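Local coordinates for nitroreductase-like family protein (Bacillus cereus, PDB 2I7H), which belongs to the nitroreductase family of flavoproteins and binds flavin mononucleotide as a two-chain assembly, at residues 28-40 / 122-134. Numbering follows the deposited sequence. Where two conformers were deposited one is given.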
loop_
_atom_site.group_PDB
_atom_site.type_symbol
_atom_site.label_atom_id
_atom_site.label_comp_id
_atom_site.label_asym_id
_atom_site.label_seq_id
_atom_site.Cartn_x
_atom_site.Cartn_y
_atom_site.Cartn_z
ATOM N N VAL A 28 -1.576 10.952 -22.966
ATOM C CA VAL A 28 -1.751 9.714 -22.211
ATOM C C VAL A 28 -3.023 9.034 -22.705
ATOM O O VAL A 28 -4.104 9.622 -22.665
ATOM C CB VAL A 28 -1.801 9.960 -20.676
ATOM C CG1 VAL A 28 -2.023 8.651 -19.916
ATOM C CG2 VAL A 28 -0.515 10.614 -20.205
ATOM N N GLU A 29 -2.900 7.795 -23.161
ATOM C CA GLU A 29 -4.062 7.080 -23.671
ATOM C C GLU A 29 -4.907 6.511 -22.524
ATOM O O GLU A 29 -4.389 5.900 -21.589
ATOM C CB GLU A 29 -3.640 5.991 -24.660
ATOM C CG GLU A 29 -4.362 6.060 -26.002
ATOM C CD GLU A 29 -3.955 7.266 -26.834
ATOM O OE1 GLU A 29 -2.767 7.343 -27.219
ATOM O OE2 GLU A 29 -4.820 8.131 -27.102
ATOM N N LYS A 30 -6.215 6.730 -22.622
ATOM C CA LYS A 30 -7.202 6.299 -21.631
ATOM C C LYS A 30 -7.174 4.771 -21.451
ATOM O O LYS A 30 -7.307 4.260 -20.332
ATOM C CB LYS A 30 -8.579 6.766 -22.102
ATOM C CG LYS A 30 -9.749 6.286 -21.289
ATOM C CD LYS A 30 -10.876 5.800 -22.199
ATOM C CE LYS A 30 -11.678 6.940 -22.837
ATOM N NZ LYS A 30 -12.868 6.402 -23.565
ATOM N N ASP A 31 -6.986 4.061 -22.564
ATOM C CA ASP A 31 -7.005 2.603 -22.607
ATOM C C ASP A 31 -5.794 2.025 -21.893
ATOM O O ASP A 31 -5.848 0.928 -21.351
ATOM C CB ASP A 31 -7.031 2.122 -24.059
ATOM C CG ASP A 31 -8.434 2.134 -24.660
ATOM O OD1 ASP A 31 -9.392 2.572 -23.974
ATOM O OD2 ASP A 31 -8.585 1.683 -25.822
ATOM N N LEU A 32 -4.698 2.772 -21.909
ATOM C CA LEU A 32 -3.518 2.427 -21.142
ATOM C C LEU A 32 -3.759 2.565 -19.627
ATOM O O LEU A 32 -3.351 1.697 -18.850
ATOM C CB LEU A 32 -2.350 3.308 -21.577
ATOM C CG LEU A 32 -1.049 3.169 -20.807
ATOM C CD1 LEU A 32 -0.503 1.772 -20.931
ATOM C CD2 LEU A 32 -0.056 4.191 -21.304
ATOM N N LEU A 33 -4.407 3.650 -19.213
ATOM C CA LEU A 33 -4.684 3.869 -17.800
ATOM C C LEU A 33 -5.631 2.800 -17.292
ATOM O O LEU A 33 -5.503 2.347 -16.156
ATOM C CB LEU A 33 -5.280 5.258 -17.557
ATOM C CG LEU A 33 -4.381 6.452 -17.885
ATOM C CD1 LEU A 33 -5.170 7.705 -17.788
ATOM C CD2 LEU A 33 -3.212 6.510 -16.920
ATOM N N ILE A 34 -6.572 2.396 -18.142
ATOM C CA ILE A 34 -7.539 1.372 -17.766
ATOM C C ILE A 34 -6.827 0.026 -17.682
ATOM O O ILE A 34 -7.122 -0.791 -16.817
ATOM C CB ILE A 34 -8.722 1.330 -18.781
ATOM C CG1 ILE A 34 -9.634 2.545 -18.585
ATOM C CG2 ILE A 34 -9.512 0.001 -18.687
ATOM C CD1 ILE A 34 -10.483 2.833 -19.813
ATOM N N GLU A 35 -5.887 -0.194 -18.595
ATOM C CA GLU A 35 -5.095 -1.418 -18.601
ATOM C C GLU A 35 -4.294 -1.531 -17.295
ATOM O O GLU A 35 -4.379 -2.537 -16.602
ATOM C CB GLU A 35 -4.188 -1.493 -19.847
ATOM C CG GLU A 35 -3.226 -2.658 -19.818
ATOM C CD GLU A 35 -2.452 -2.872 -21.119
ATOM O OE1 GLU A 35 -1.555 -3.743 -21.109
ATOM O OE2 GLU A 35 -2.737 -2.213 -22.158
ATOM N N LEU A 36 -3.557 -0.478 -16.962
ATOM C CA LEU A 36 -2.772 -0.382 -15.720
ATOM C C LEU A 36 -3.586 -0.545 -14.434
ATOM O O LEU A 36 -3.152 -1.266 -13.518
ATOM C CB LEU A 36 -1.972 0.941 -15.693
ATOM C CG LEU A 36 -0.972 1.077 -16.855
ATOM C CD1 LEU A 36 -0.174 2.311 -16.766
ATOM C CD2 LEU A 36 -0.065 -0.118 -16.895
ATOM N N LEU A 37 -4.751 0.109 -14.367
ATOM C CA LEU A 37 -5.626 0.003 -13.209
ATOM C C LEU A 37 -6.129 -1.423 -13.040
ATOM O O LEU A 37 -6.259 -1.889 -11.920
ATOM C CB LEU A 37 -6.822 0.939 -13.307
ATOM C CG LEU A 37 -6.627 2.444 -13.146
ATOM C CD1 LEU A 37 -7.781 3.244 -13.870
ATOM C CD2 LEU A 37 -6.474 2.836 -11.694
ATOM N N ASN A 38 -6.407 -2.102 -14.156
ATOM C CA ASN A 38 -6.852 -3.490 -14.109
ATOM C C ASN A 38 -5.771 -4.424 -13.562
ATOM O O ASN A 38 -6.057 -5.281 -12.713
ATOM C CB ASN A 38 -7.397 -3.964 -15.459
ATOM C CG ASN A 38 -8.890 -3.830 -15.548
ATOM O OD1 ASN A 38 -9.587 -4.061 -14.551
ATOM N ND2 ASN A 38 -9.413 -3.455 -16.740
ATOM N N ASP A 39 -4.531 -4.227 -14.010
ATOM C CA ASP A 39 -3.403 -4.921 -13.413
ATOM C C ASP A 39 -3.248 -4.629 -11.918
ATOM O O ASP A 39 -2.926 -5.539 -11.136
ATOM C CB ASP A 39 -2.107 -4.599 -14.158
ATOM C CG ASP A 39 -2.076 -5.176 -15.551
ATOM O OD1 ASP A 39 -2.923 -6.045 -15.893
ATOM O OD2 ASP A 39 -1.203 -4.727 -16.327
ATOM N N ALA A 40 -3.491 -3.370 -11.524
ATOM C CA ALA A 40 -3.349 -2.947 -10.122
ATOM C C ALA A 40 -4.359 -3.640 -9.222
ATOM O O ALA A 40 -4.109 -3.777 -8.018
ATOM C CB ALA A 40 -3.443 -1.385 -9.958
ATOM N N ASN A 122 0.642 -0.470 -6.372
ATOM C CA ASN A 122 0.693 -1.319 -7.563
ATOM C C ASN A 122 0.626 -0.470 -8.812
ATOM O O ASN A 122 1.424 -0.632 -9.723
ATOM C CB ASN A 122 -0.518 -2.240 -7.621
ATOM C CG ASN A 122 -0.371 -3.485 -6.795
ATOM O OD1 ASN A 122 0.702 -3.839 -6.306
ATOM N ND2 ASN A 122 -1.482 -4.182 -6.653
ATOM N N PHE A 123 -0.375 0.412 -8.855
ATOM C CA PHE A 123 -0.607 1.253 -10.016
ATOM C C PHE A 123 0.620 2.107 -10.319
ATOM O O PHE A 123 1.000 2.250 -11.476
ATOM C CB PHE A 123 -1.800 2.186 -9.820
ATOM C CG PHE A 123 -1.984 3.102 -10.967
ATOM C CD1 PHE A 123 -2.675 2.669 -12.130
ATOM C CD2 PHE A 123 -1.396 4.355 -10.961
ATOM C CE1 PHE A 123 -2.792 3.517 -13.203
ATOM C CE2 PHE A 123 -1.515 5.199 -12.039
ATOM C CZ PHE A 123 -2.202 4.795 -13.157
ATOM N N GLN A 124 1.217 2.673 -9.272
ATOM C CA GLN A 124 2.371 3.561 -9.430
ATOM C C GLN A 124 3.557 2.806 -10.031
ATOM O O GLN A 124 4.251 3.339 -10.893
ATOM C CB GLN A 124 2.745 4.197 -8.100
ATOM C CG GLN A 124 1.800 5.315 -7.592
ATOM C CD GLN A 124 2.506 6.107 -6.456
ATOM O OE1 GLN A 124 3.101 5.508 -5.567
ATOM N NE2 GLN A 124 2.485 7.422 -6.524
ATOM N N LEU A 125 3.730 1.552 -9.606
ATOM C CA LEU A 125 4.771 0.657 -10.108
ATOM C C LEU A 125 4.536 0.257 -11.563
ATOM O O LEU A 125 5.407 0.398 -12.410
ATOM C CB LEU A 125 4.871 -0.594 -9.207
ATOM C CG LEU A 125 5.367 -0.330 -7.794
ATOM C CD1 LEU A 125 5.391 -1.620 -6.935
ATOM C CD2 LEU A 125 6.724 0.367 -7.844
ATOM N N LEU A 126 3.334 -0.224 -11.834
ATOM C CA LEU A 126 2.859 -0.496 -13.185
ATOM C C LEU A 126 3.042 0.673 -14.152
ATOM O O LEU A 126 3.495 0.482 -15.286
ATOM C CB LEU A 126 1.389 -0.943 -13.132
ATOM C CG LEU A 126 1.173 -2.301 -12.447
ATOM C CD1 LEU A 126 -0.232 -2.493 -11.941
ATOM C CD2 LEU A 126 1.544 -3.461 -13.373
ATOM N N ALA A 127 2.684 1.875 -13.704
ATOM C CA ALA A 127 2.821 3.066 -14.526
ATOM C C ALA A 127 4.299 3.380 -14.779
ATOM O O ALA A 127 4.693 3.653 -15.904
ATOM C CB ALA A 127 2.048 4.282 -13.889
ATOM N N TRP A 128 5.127 3.317 -13.736
ATOM C CA TRP A 128 6.566 3.595 -13.887
ATOM C C TRP A 128 7.200 2.724 -14.985
ATOM O O TRP A 128 8.054 3.187 -15.741
ATOM C CB TRP A 128 7.329 3.391 -12.563
ATOM C CG TRP A 128 8.724 3.877 -12.675
ATOM C CD1 TRP A 128 9.859 3.127 -12.912
ATOM C CD2 TRP A 128 9.145 5.249 -12.642
ATOM N NE1 TRP A 128 10.951 3.955 -13.008
ATOM C CE2 TRP A 128 10.548 5.259 -12.843
ATOM C CE3 TRP A 128 8.469 6.474 -12.446
ATOM C CZ2 TRP A 128 11.303 6.452 -12.838
ATOM C CZ3 TRP A 128 9.207 7.663 -12.460
ATOM C CH2 TRP A 128 10.628 7.632 -12.637
ATOM N N GLU A 129 6.771 1.461 -15.037
ATOM C CA GLU A 129 7.264 0.469 -15.998
ATOM C C GLU A 129 7.020 0.871 -17.467
ATOM O O GLU A 129 7.855 0.601 -18.337
ATOM C CB GLU A 129 6.697 -0.928 -15.654
ATOM C CG GLU A 129 6.872 -1.995 -16.733
ATOM C CD GLU A 129 6.441 -3.412 -16.266
ATOM O OE1 GLU A 129 5.218 -3.711 -16.174
ATOM O OE2 GLU A 129 7.340 -4.233 -15.999
ATOM N N ARG A 130 5.894 1.538 -17.728
ATOM C CA ARG A 130 5.558 2.050 -19.073
ATOM C C ARG A 130 6.041 3.460 -19.331
ATOM O O ARG A 130 5.660 4.031 -20.332
ATOM C CB ARG A 130 4.047 2.089 -19.293
ATOM C CG ARG A 130 3.302 0.892 -18.839
ATOM C CD ARG A 130 3.664 -0.280 -19.703
ATOM N NE ARG A 130 2.734 -1.363 -19.455
ATOM C CZ ARG A 130 1.756 -1.704 -20.288
ATOM N NH1 ARG A 130 1.578 -1.033 -21.451
ATOM N NH2 ARG A 130 0.967 -2.729 -19.943
ATOM N N GLY A 131 6.832 4.035 -18.421
ATOM C CA GLY A 131 7.303 5.420 -18.566
ATOM C C GLY A 131 6.369 6.530 -18.093
ATOM O O GLY A 131 6.658 7.723 -18.288
ATOM N N LEU A 132 5.240 6.161 -17.494
ATOM C CA LEU A 132 4.348 7.151 -16.874
ATOM C C LEU A 132 4.785 7.516 -15.453
ATOM O O LEU A 132 5.039 6.655 -14.609
ATOM C CB LEU A 132 2.910 6.653 -16.833
ATOM C CG LEU A 132 2.013 6.792 -18.039
ATOM C CD1 LEU A 132 0.747 5.985 -17.775
ATOM C CD2 LEU A 132 1.657 8.227 -18.237
ATOM N N GLY A 133 4.884 8.814 -15.208
ATOM C CA GLY A 133 5.143 9.304 -13.877
ATOM C C GLY A 133 3.832 9.657 -13.215
ATOM O O GLY A 133 2.810 9.868 -13.884
ATOM N N CYS A 134 3.847 9.681 -11.891
ATOM C CA CYS A 134 2.716 10.206 -11.163
ATOM C C CYS A 134 3.041 10.608 -9.738
ATOM O O CYS A 134 4.052 10.198 -9.193
ATOM C CB CYS A 134 1.535 9.243 -11.211
ATOM S SG CYS A 134 1.873 7.644 -10.612
HETATM O O HOH W 1 1.150 -3.612 -17.469
#
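The ring of F123 fits as a knob into the hole formed by L33, L36, L37 and A40, a worked example of how two helices crossing at 134° interlock through side-chain shape. Its CG stands anti to the backbone N (chi1 176°), which carries the ring to helix 30-40, where CE1 lies 3.7 Å from CB of L36; the carbonyl O of L33 and the backbone N of L37 meet its edge. L36 returns the bump: its forked end enters a hollow lined by L126, A127, R130 and L132, CD1 resting 3.8 Å from CA of A127 while CD2 lies over one face of the R130 guanidinium. The backbones come nearest at A40, whose CA lies 5.0 Å from CA of F123, and its small methyl admits CB of both N122 and F123. Beside it, CD1 of L126 lies 3.4 Å from the backbone N of A40, and D39 flanks the same leucine with its CB.

Polar grips bracket this apolar core. ND2 of N122 donates a nearly straight bond to O of A40 (3.0 Å). At the outer border R130 NH2 forms a salt bridge with E35 OE1 (3.0 Å), coming from above the carboxylate plane, and a water links the same nitrogen to OD2 of D39.

Beyond the Schellman turn at G131, L132 meets V28 and L32 tip to tip, CD2 lying 3.8 Å from CG2 of V28. Helix 30-40 lies across the C-terminal part of helix 106-129 and, through L32, L33 and L36, against L132 of strand 132-137, outermost in this chain's sheet, with Y167 and I165 of strand 157-167 alongside, L56 of strand 53-58 touching L33, and A11 of the second subunit packing on L126.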